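Local coordinates for phenazine biosynthesis protein PhzF family (Enterococcus faecalis, PDB 1S7J) that probably acts as an isomerase of the PhzF family, built on the two-lobed fold of the diaminopimelate epimerase clan, its exact substrate not being established, at residues A[4-9]-A[250-255]; A[9-14]-A[244-249]; A[200-205]-A[225-230]. All blocks are in the same frame, centred on the assembly; numbering follows the deposited sequence.

Contact 1. Residues A[4-9]-A[250-255]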
loop_
_atom_site.group_PDB
_atom_site.type_symbol
_atom_site.label_atom_id
_atom_site.label_comp_id
_atom_site.label_asym_id
_atom_site.label_seq_id
_atom_site.Cartn_x
_atom_site.Cartn_y
_atom_site.Cartn_z
ATOM N N PRO A 4 -5.061 23.673 3.626
ATOM C CA PRO A 4 -5.438 22.576 4.536
ATOM C C PRO A 4 -4.761 21.247 4.159
ATOM O O PRO A 4 -4.525 20.983 2.979
ATOM C CB PRO A 4 -6.960 22.468 4.335
ATOM C CG PRO A 4 -7.357 23.853 3.878
ATOM C CD PRO A 4 -6.246 24.212 2.933
ATOM N N TYR A 5 -4.428 20.430 5.160
ATOM C CA TYR A 5 -3.827 19.137 4.905
ATOM C C TYR A 5 -4.313 18.165 5.922
ATOM O O TYR A 5 -4.909 18.551 6.930
ATOM C CB TYR A 5 -2.283 19.206 4.892
ATOM C CG TYR A 5 -1.646 19.499 6.222
ATOM C CD1 TYR A 5 -1.468 18.492 7.174
ATOM C CD2 TYR A 5 -1.227 20.788 6.545
ATOM C CE1 TYR A 5 -0.901 18.768 8.410
ATOM C CE2 TYR A 5 -0.663 21.070 7.766
ATOM C CZ TYR A 5 -0.499 20.059 8.700
ATOM O OH TYR A 5 0.062 20.351 9.917
ATOM N N TYR A 6 -4.121 16.869 5.648
ATOM C CA TYR A 6 -4.550 15.810 6.540
ATOM C C TYR A 6 -3.478 14.752 6.585
ATOM O O TYR A 6 -2.738 14.577 5.625
ATOM C CB TYR A 6 -5.878 15.190 6.041
ATOM C CG TYR A 6 -7.035 16.178 5.936
ATOM C CD1 TYR A 6 -7.047 17.170 4.944
ATOM C CD2 TYR A 6 -8.091 16.143 6.842
ATOM C CE1 TYR A 6 -8.079 18.106 4.872
ATOM C CE2 TYR A 6 -9.128 17.073 6.777
ATOM C CZ TYR A 6 -9.116 18.049 5.796
ATOM O OH TYR A 6 -10.126 18.972 5.760
ATOM N N ILE A 7 -3.332 14.106 7.726
ATOM C CA ILE A 7 -2.352 13.047 7.896
ATOM C C ILE A 7 -3.169 11.874 8.316
ATOM O O ILE A 7 -3.768 11.891 9.392
ATOM C CB ILE A 7 -1.339 13.357 9.021
ATOM C CG1 ILE A 7 -0.656 14.705 8.795
ATOM C CG2 ILE A 7 -0.316 12.249 9.102
ATOM C CD1 ILE A 7 0.150 14.780 7.539
ATOM N N VAL A 8 -3.258 10.861 7.475
ATOM C CA VAL A 8 -4.037 9.696 7.810
ATOM C C VAL A 8 -3.266 8.408 7.748
ATOM O O VAL A 8 -2.331 8.260 6.947
ATOM C CB VAL A 8 -5.346 9.621 6.949
ATOM C CG1 VAL A 8 -5.362 10.709 5.896
ATOM C CG2 VAL A 8 -5.531 8.249 6.326
ATOM N N ASP A 9 -3.580 7.513 8.663
ATOM C CA ASP A 9 -2.964 6.211 8.724
ATOM C C ASP A 9 -3.908 5.263 7.969
ATOM O O ASP A 9 -4.981 4.906 8.473
ATOM C CB ASP A 9 -2.802 5.757 10.179
ATOM C CG ASP A 9 -1.895 6.689 10.983
ATOM O OD1 ASP A 9 -2.042 6.738 12.222
ATOM O OD2 ASP A 9 -1.043 7.373 10.376
ATOM N N ALA A 250 -9.340 3.527 7.941
ATOM C CA ALA A 250 -8.384 4.630 8.015
ATOM C C ALA A 250 -8.609 5.467 9.270
ATOM O O ALA A 250 -9.705 5.472 9.851
ATOM C CB ALA A 250 -8.476 5.491 6.798
ATOM N N LYS A 251 -7.574 6.198 9.671
ATOM C CA LYS A 251 -7.638 7.056 10.861
ATOM C C LYS A 251 -6.906 8.354 10.676
ATOM O O LYS A 251 -5.753 8.373 10.242
ATOM C CB LYS A 251 -7.071 6.326 12.077
ATOM C CG LYS A 251 -8.133 5.806 13.048
ATOM C CD LYS A 251 -8.836 6.951 13.779
ATOM C CE LYS A 251 -9.840 6.439 14.815
ATOM N NZ LYS A 251 -9.197 5.626 15.885
ATOM N N LEU A 252 -7.576 9.454 10.986
ATOM C CA LEU A 252 -6.985 10.778 10.879
ATOM C C LEU A 252 -6.033 10.966 12.061
ATOM O O LEU A 252 -6.424 10.778 13.219
ATOM C CB LEU A 252 -8.062 11.856 10.944
ATOM C CG LEU A 252 -7.956 13.099 10.057
ATOM C CD1 LEU A 252 -8.242 14.340 10.872
ATOM C CD2 LEU A 252 -6.619 13.199 9.415
ATOM N N PHE A 253 -4.783 11.258 11.769
ATOM C CA PHE A 253 -3.807 11.496 12.810
ATOM C C PHE A 253 -3.807 12.976 13.132
ATOM O O PHE A 253 -3.828 13.363 14.287
ATOM C CB PHE A 253 -2.388 11.070 12.363
ATOM C CG PHE A 253 -1.310 11.529 13.292
ATOM C CD1 PHE A 253 -1.225 11.012 14.594
ATOM C CD2 PHE A 253 -0.418 12.533 12.906
ATOM C CE1 PHE A 253 -0.269 11.499 15.504
ATOM C CE2 PHE A 253 0.545 13.028 13.806
ATOM C CZ PHE A 253 0.616 12.509 15.110
ATOM N N ALA A 254 -3.763 13.799 12.083
ATOM C CA ALA A 254 -3.739 15.241 12.227
ATOM C C ALA A 254 -4.378 15.967 11.057
ATOM O O ALA A 254 -4.467 15.439 9.954
ATOM C CB ALA A 254 -2.304 15.722 12.400
ATOM N N LYS A 255 -4.788 17.195 11.316
ATOM C CA LYS A 255 -5.424 18.072 10.338
ATOM C C LYS A 255 -4.860 19.456 10.611
ATOM O O LYS A 255 -4.743 19.847 11.777
ATOM C CB LYS A 255 -6.951 18.093 10.582
ATOM C CG LYS A 255 -7.706 19.104 9.750
ATOM C CD LYS A 255 -9.044 19.462 10.403
ATOM C CE LYS A 255 -9.421 20.915 10.120
ATOM N NZ LYS A 255 -10.770 21.257 10.658
#
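Ile-7 meets Phe-253 and Ala-254 together, and its carbonyl oxygen receives two amides: O to Phe-253 N is 2.7 Å, nearly along the C=O axis, while Ala-254 N lies 3.3 Å from the same Ile-7 O, in the carbonyl plane on a lone pair. The two branches of Ile-7 divide the same neighbours. With CG1 beside the backbone N (chi1 -55°), that arm reaches Ala-254 CB at 4.1 Å; CG2, anti to the N, runs alongside Phe-253 and comes within 3.8 Å of its CD2. This is a classic beta bulge in the antiparallel pairing of strands 2-10 and 243-259, in which Phe-253 is the extra residue. Ile-7 N completes it by donating to Ala-254 O at 2.8 Å; beyond it regular pairing resumes, Asp-9 and Lys-251 forming a hydrogen-bonded pair. On the face bearing Tyr-6, Val-8 and Leu-252, methyl CD2 of Leu-252 approaches the edge of the Tyr-6 ring and lies 4.0 Å from Tyr-6 CB. Lys-255 lends its aliphatic stem to the same ring, CG being 3.9 Å from Tyr-6 CE2 as the two side chains run the same way. Val-8 packs on Ala-77 and Val-81 of helix 72-85, and Leu-252 on Tyr-85, so branched apolar side chains fit this side.

Contact 2. Residues A[9-14]-A[244-249]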
loop_
_atom_site.group_PDB
_atom_site.type_symbol
_atom_site.label_atom_id
_atom_site.label_comp_id
_atom_site.label_asym_id
_atom_site.label_seq_id
_atom_site.Cartn_x
_atom_site.Cartn_y
_atom_site.Cartn_z
ATOM N N ASP A 9 -3.580 7.513 8.663
ATOM C CA ASP A 9 -2.964 6.211 8.724
ATOM C C ASP A 9 -3.908 5.263 7.969
ATOM O O ASP A 9 -4.981 4.906 8.473
ATOM C CB ASP A 9 -2.802 5.757 10.179
ATOM C CG ASP A 9 -1.895 6.689 10.983
ATOM O OD1 ASP A 9 -2.042 6.738 12.222
ATOM O OD2 ASP A 9 -1.043 7.373 10.376
ATOM N N ALA A 10 -3.553 4.953 6.728
ATOM C CA ALA A 10 -4.355 4.073 5.887
ATOM C C ALA A 10 -4.228 2.627 6.343
ATOM O O ALA A 10 -3.143 2.165 6.667
ATOM C CB ALA A 10 -3.941 4.220 4.445
ATOM N N PHE A 11 -5.347 1.918 6.331
ATOM C CA PHE A 11 -5.419 0.511 6.754
ATOM C C PHE A 11 -5.253 0.354 8.240
ATOM O O PHE A 11 -4.875 -0.722 8.730
ATOM C CB PHE A 11 -4.384 -0.348 6.010
ATOM C CG PHE A 11 -4.626 -0.444 4.531
ATOM C CD1 PHE A 11 -3.929 0.368 3.647
ATOM C CD2 PHE A 11 -5.564 -1.354 4.015
ATOM C CE1 PHE A 11 -4.155 0.287 2.281
ATOM C CE2 PHE A 11 -5.792 -1.438 2.652
ATOM C CZ PHE A 11 -5.091 -0.623 1.785
ATOM N N ALA A 12 -5.569 1.415 8.979
ATOM C CA ALA A 12 -5.450 1.414 10.429
ATOM C C ALA A 12 -6.760 1.722 11.106
ATOM O O ALA A 12 -7.514 2.565 10.650
ATOM C CB ALA A 12 -4.416 2.424 10.850
ATOM N N GLU A 13 -7.013 1.059 12.220
ATOM C CA GLU A 13 -8.220 1.229 13.022
ATOM C C GLU A 13 -7.983 2.351 14.066
ATOM O O GLU A 13 -8.922 2.984 14.558
ATOM C CB GLU A 13 -8.557 -0.117 13.697
ATOM C CG GLU A 13 -10.027 -0.495 13.775
ATOM C CD GLU A 13 -10.294 -1.771 14.580
ATOM O OE1 GLU A 13 -11.485 -2.146 14.707
ATOM O OE2 GLU A 13 -9.323 -2.401 15.078
ATOM N N GLU A 14 -6.711 2.506 14.436
ATOM C CA GLU A 14 -6.278 3.495 15.433
ATOM C C GLU A 14 -4.961 4.123 14.949
ATOM O O GLU A 14 -4.282 3.556 14.092
ATOM C CB GLU A 14 -6.047 2.816 16.787
ATOM C CG GLU A 14 -4.966 1.728 16.756
ATOM C CD GLU A 14 -4.617 1.187 18.138
ATOM O OE1 GLU A 14 -5.428 0.425 18.708
ATOM O OE2 GLU A 14 -3.518 1.514 18.646
ATOM N N VAL A 244 -8.189 -7.968 -8.458
ATOM C CA VAL A 244 -8.329 -8.229 -7.012
ATOM C C VAL A 244 -8.699 -6.940 -6.290
ATOM O O VAL A 244 -8.286 -5.839 -6.696
ATOM C CB VAL A 244 -7.053 -8.845 -6.381
ATOM C CG1 VAL A 244 -6.812 -10.228 -6.938
ATOM C CG2 VAL A 244 -5.860 -7.957 -6.610
ATOM N N ILE A 245 -9.502 -7.077 -5.237
ATOM C CA ILE A 245 -9.975 -5.934 -4.455
ATOM C C ILE A 245 -9.530 -5.971 -2.995
ATOM O O ILE A 245 -9.668 -6.995 -2.321
ATOM C CB ILE A 245 -11.517 -5.885 -4.441
ATOM C CG1 ILE A 245 -12.070 -5.985 -5.863
ATOM C CG2 ILE A 245 -12.001 -4.610 -3.751
ATOM C CD1 ILE A 245 -11.626 -4.875 -6.784
ATOM N N ILE A 246 -8.976 -4.856 -2.520
ATOM C CA ILE A 246 -8.565 -4.752 -1.116
ATOM C C ILE A 246 -9.323 -3.615 -0.449
ATOM O O ILE A 246 -9.435 -2.511 -1.010
ATOM C CB ILE A 246 -7.032 -4.506 -0.944
ATOM C CG1 ILE A 246 -6.607 -3.221 -1.645
ATOM C CG2 ILE A 246 -6.254 -5.685 -1.446
ATOM C CD1 ILE A 246 -5.150 -2.916 -1.505
ATOM N N GLY A 247 -9.873 -3.882 0.720
ATOM C CA GLY A 247 -10.602 -2.860 1.442
ATOM C C GLY A 247 -9.995 -2.623 2.800
ATOM O O GLY A 247 -9.681 -3.581 3.509
ATOM N N GLY A 248 -9.827 -1.367 3.180
ATOM C CA GLY A 248 -9.253 -1.084 4.487
ATOM C C GLY A 248 -9.794 0.153 5.161
ATOM O O GLY A 248 -10.321 1.047 4.493
ATOM N N THR A 249 -9.720 0.180 6.492
ATOM C CA THR A 249 -10.172 1.331 7.269
ATOM C C THR A 249 -9.087 2.421 7.253
ATOM O O THR A 249 -8.079 2.281 6.567
ATOM C CB THR A 249 -10.516 0.942 8.747
ATOM O OG1 THR A 249 -9.418 0.231 9.344
ATOM C CG2 THR A 249 -11.755 0.062 8.781
#
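The type II beta turn from Asp-9 to Ala-12, at the end of strand 2-10, brings Phe-11 against Gly-248 and Ile-246 and sets its backbone on Thr-249. Phe-11 occupies the third position of the turn with a positive phi of 71°, a backbone state more often taken by glycine. Its N donates to Thr-249 O at 2.8 Å, a bent bond with 134° at the hydrogen and the donor tilted from the carbonyl plane. The CB of Phe-11 sets off away from the other strand, but CG stands beside the backbone N, and the ring swings back against Gly-248, with CD2 3.7 Å from Gly-248 CA. Glycine fits here because the ring takes up the place where a beta carbon would stand. Further out, CZ of Phe-11 touches CD1 of Ile-246 at 4.0 Å, the two side chains meeting at about a right angle. Phe-11 also packs on His-73 and Leu-76 of helix 72-85, and Ile-246 on His-207 and Ile-211 of helix 207-218, which buries both side chains. In the diaminopimelate epimerase fold such helices fill the centres of the two lobes, and the long strand 243-259 passes from one lobe to the other here, pairing with strands 234-240 and 110-116. Thr-249 adds a second, weak link, its hydroxyl OG1 donating to Ala-12 O at 3.3 Å. With chi1 at 52°, that hydroxyl sits between the backbone N and the carbonyl carbon of Thr-249 and is turned to the last residue of the turn; the next residue, Glu-13, accepts at its O a bond from Lys-251 NZ.

Contact 3. Residues A[200-205]-A[225-230]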
loop_
_atom_site.group_PDB
_atom_site.type_symbol
_atom_site.label_atom_id
_atom_site.label_comp_id
_atom_site.label_asym_id
_atom_site.label_seq_id
_atom_site.Cartn_x
_atom_site.Cartn_y
_atom_site.Cartn_z
ATOM N N ASP A 200 7.601 -1.432 3.861
ATOM C CA ASP A 200 6.367 -0.683 3.723
ATOM C C ASP A 200 5.421 -1.373 4.712
ATOM O O ASP A 200 5.360 -2.611 4.758
ATOM C CB ASP A 200 5.828 -0.815 2.287
ATOM C CG ASP A 200 4.982 0.377 1.857
ATOM O OD1 ASP A 200 4.418 0.326 0.743
ATOM O OD2 ASP A 200 4.894 1.368 2.610
ATOM N N PRO A 201 4.771 -0.595 5.600
ATOM C CA PRO A 201 3.854 -1.198 6.575
ATOM C C PRO A 201 2.738 -1.956 5.869
ATOM O O PRO A 201 2.303 -3.005 6.329
ATOM C CB PRO A 201 3.314 0.021 7.334
ATOM C CG PRO A 201 4.418 1.000 7.242
ATOM C CD PRO A 201 4.882 0.855 5.810
ATOM N N VAL A 202 2.242 -1.368 4.756
ATOM C CA VAL A 202 1.178 -1.981 3.948
ATOM C C VAL A 202 1.223 -1.527 2.453
ATOM O O VAL A 202 0.755 -0.446 2.136
ATOM C CB VAL A 202 -0.267 -1.609 4.487
ATOM C CG1 VAL A 202 -1.294 -2.561 3.909
ATOM C CG2 VAL A 202 -0.323 -1.635 6.017
ATOM N N CYS A 203 1.849 -2.351 1.580
ATOM C CA CYS A 203 1.875 -2.021 0.116
ATOM C C CYS A 203 0.674 -2.800 -0.443
ATOM O O CYS A 203 0.630 -4.043 -0.378
ATOM C CB CYS A 203 3.184 -2.511 -0.549
ATOM S SG CYS A 203 3.772 -1.304 -1.805
ATOM N N GLY A 204 -0.344 -2.071 -0.875
ATOM C CA GLY A 204 -1.530 -2.706 -1.414
ATOM C C GLY A 204 -1.277 -3.397 -2.740
ATOM O O GLY A 204 -1.854 -4.459 -3.018
ATOM N N SER A 205 -0.446 -2.775 -3.573
ATOM C CA SER A 205 -0.089 -3.301 -4.885
ATOM C C SER A 205 0.508 -4.694 -4.782
ATOM O O SER A 205 0.434 -5.485 -5.722
ATOM C CB SER A 205 0.893 -2.355 -5.572
ATOM O OG SER A 205 1.968 -2.008 -4.709
ATOM N N ALA A 225 -6.981 -10.632 5.417
ATOM C CA ALA A 225 -5.530 -10.534 5.467
ATOM C C ALA A 225 -5.031 -9.525 6.493
ATOM O O ALA A 225 -5.784 -8.662 6.955
ATOM C CB ALA A 225 -4.992 -10.186 4.102
ATOM N N TYR A 226 -3.765 -9.623 6.845
ATOM C CA TYR A 226 -3.175 -8.712 7.791
ATOM C C TYR A 226 -1.704 -8.601 7.534
ATOM O O TYR A 226 -0.973 -9.573 7.703
ATOM C CB TYR A 226 -3.409 -9.203 9.235
ATOM C CG TYR A 226 -3.281 -8.111 10.270
ATOM C CD1 TYR A 226 -4.408 -7.590 10.899
ATOM C CD2 TYR A 226 -2.032 -7.562 10.587
ATOM C CE1 TYR A 226 -4.306 -6.547 11.823
ATOM C CE2 TYR A 226 -1.910 -6.520 11.507
ATOM C CZ TYR A 226 -3.047 -6.012 12.122
ATOM O OH TYR A 226 -2.945 -4.975 13.039
ATOM N N GLN A 227 -1.257 -7.433 7.085
ATOM C CA GLN A 227 0.153 -7.216 6.843
ATOM C C GLN A 227 0.763 -6.943 8.219
ATOM O O GLN A 227 0.604 -5.854 8.778
ATOM C CB GLN A 227 0.382 -6.060 5.905
ATOM C CG GLN A 227 1.750 -6.093 5.301
ATOM C CD GLN A 227 1.857 -5.308 4.051
ATOM O OE1 GLN A 227 2.914 -4.808 3.713
ATOM N NE2 GLN A 227 0.737 -5.170 3.325
ATOM N N VAL A 228 1.386 -7.979 8.783
ATOM C CA VAL A 228 1.978 -7.926 10.104
ATOM C C VAL A 228 3.331 -7.213 10.257
ATOM O O VAL A 228 4.331 -7.800 10.701
ATOM C CB VAL A 228 1.993 -9.352 10.765
ATOM C CG1 VAL A 228 2.935 -10.288 10.013
ATOM C CG2 VAL A 228 2.338 -9.258 12.255
ATOM N N SER A 229 3.358 -5.964 9.869
ATOM C CA SER A 229 4.465 -5.080 9.975
ATOM C C SER A 229 4.481 -4.610 11.472
ATOM O O SER A 229 3.502 -4.807 12.188
ATOM C CB SER A 229 4.421 -3.953 8.943
ATOM O OG SER A 229 3.370 -3.022 9.121
ATOM N N PRO A 230 5.516 -3.853 11.862
ATOM C CA PRO A 230 5.405 -3.319 13.226
ATOM C C PRO A 230 4.166 -2.547 13.475
ATOM O O PRO A 230 3.515 -2.639 14.519
ATOM C CB PRO A 230 6.695 -2.550 13.387
ATOM C CG PRO A 230 7.651 -3.276 12.490
ATOM C CD PRO A 230 6.793 -3.516 11.265
#
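The loop leading into helix 207-218 lies close to the predicted active-site residue Glu-46, whose side chain is about 5 Å from that of Asp-200, and it is held by Gln-227, the last residue of strand 222-227, and by Ser-229 just beyond it. An inverse gamma turn centred on Val-228, closed by Ser-229 N to Gln-227 O at 3.0 Å, lets both polar side chains address the same loop. Ser-229 OG donates to Pro-201 O at 3.0 Å. The hydroxyl arrives at the flank of the carbonyl, in its plane and on a lone pair, with a C=O...O angle of only 103°. A chi1 of 67° places OG between the serine's own N and carbonyl carbon, within reach of Pro-201 O; the same OG is bonded to Gly-232 N. Serine fits because its short side chain can serve two backbone groups at once.

Gln-227 reaches farther. Its CG lies anti to the backbone N (chi1 -161°) and the chain beyond is extended, carrying the amide obliquely across Val-202. There NE2 is 3.4 Å from Val-202 CG1, and Val-202 also leans on Leu-235 of strand 234-240. OE1 accepts a weak bond from Cys-203 N at 3.4 Å, and is bonded as well to Thr-190 OG1 on strand 186-192. It also lies 3.2 Å from Pro-201 O, an acceptor like itself, which probably costs some energy.

The chemistry implies that the Ser-229 hydroxyl holds the loop's backbone at Pro-201, with a weaker link from the buried Gln-227 amide at Cys-203, while the carboxylate of Asp-200 is held separately by Asn-19; together these bonds probably help to fix the loop's path beside the predicted active site.

Overall arrangement
The three contacts follow one another from one lobe towards the other. Contact 1 and contact 2 lie on the same two strands, 2-10 and 243-259, share Asp-9, and have centres about 14 Å apart. The centres of contacts 2 and 3 are about 10 Å apart, and the two touch through Phe-11 on Val-202 and Ile-246 on Gly-204, but contact 3 stays about 8 Å from contact 1 at the nearest atoms. Along the chain they are nested: 200-205 with 225-230 inside 9-14 with 244-249, and that inside 4-9 with 250-255. Both chain ends thus pair in contact 1, and contact 2 packs on the loop 200-205 near the predicted active site.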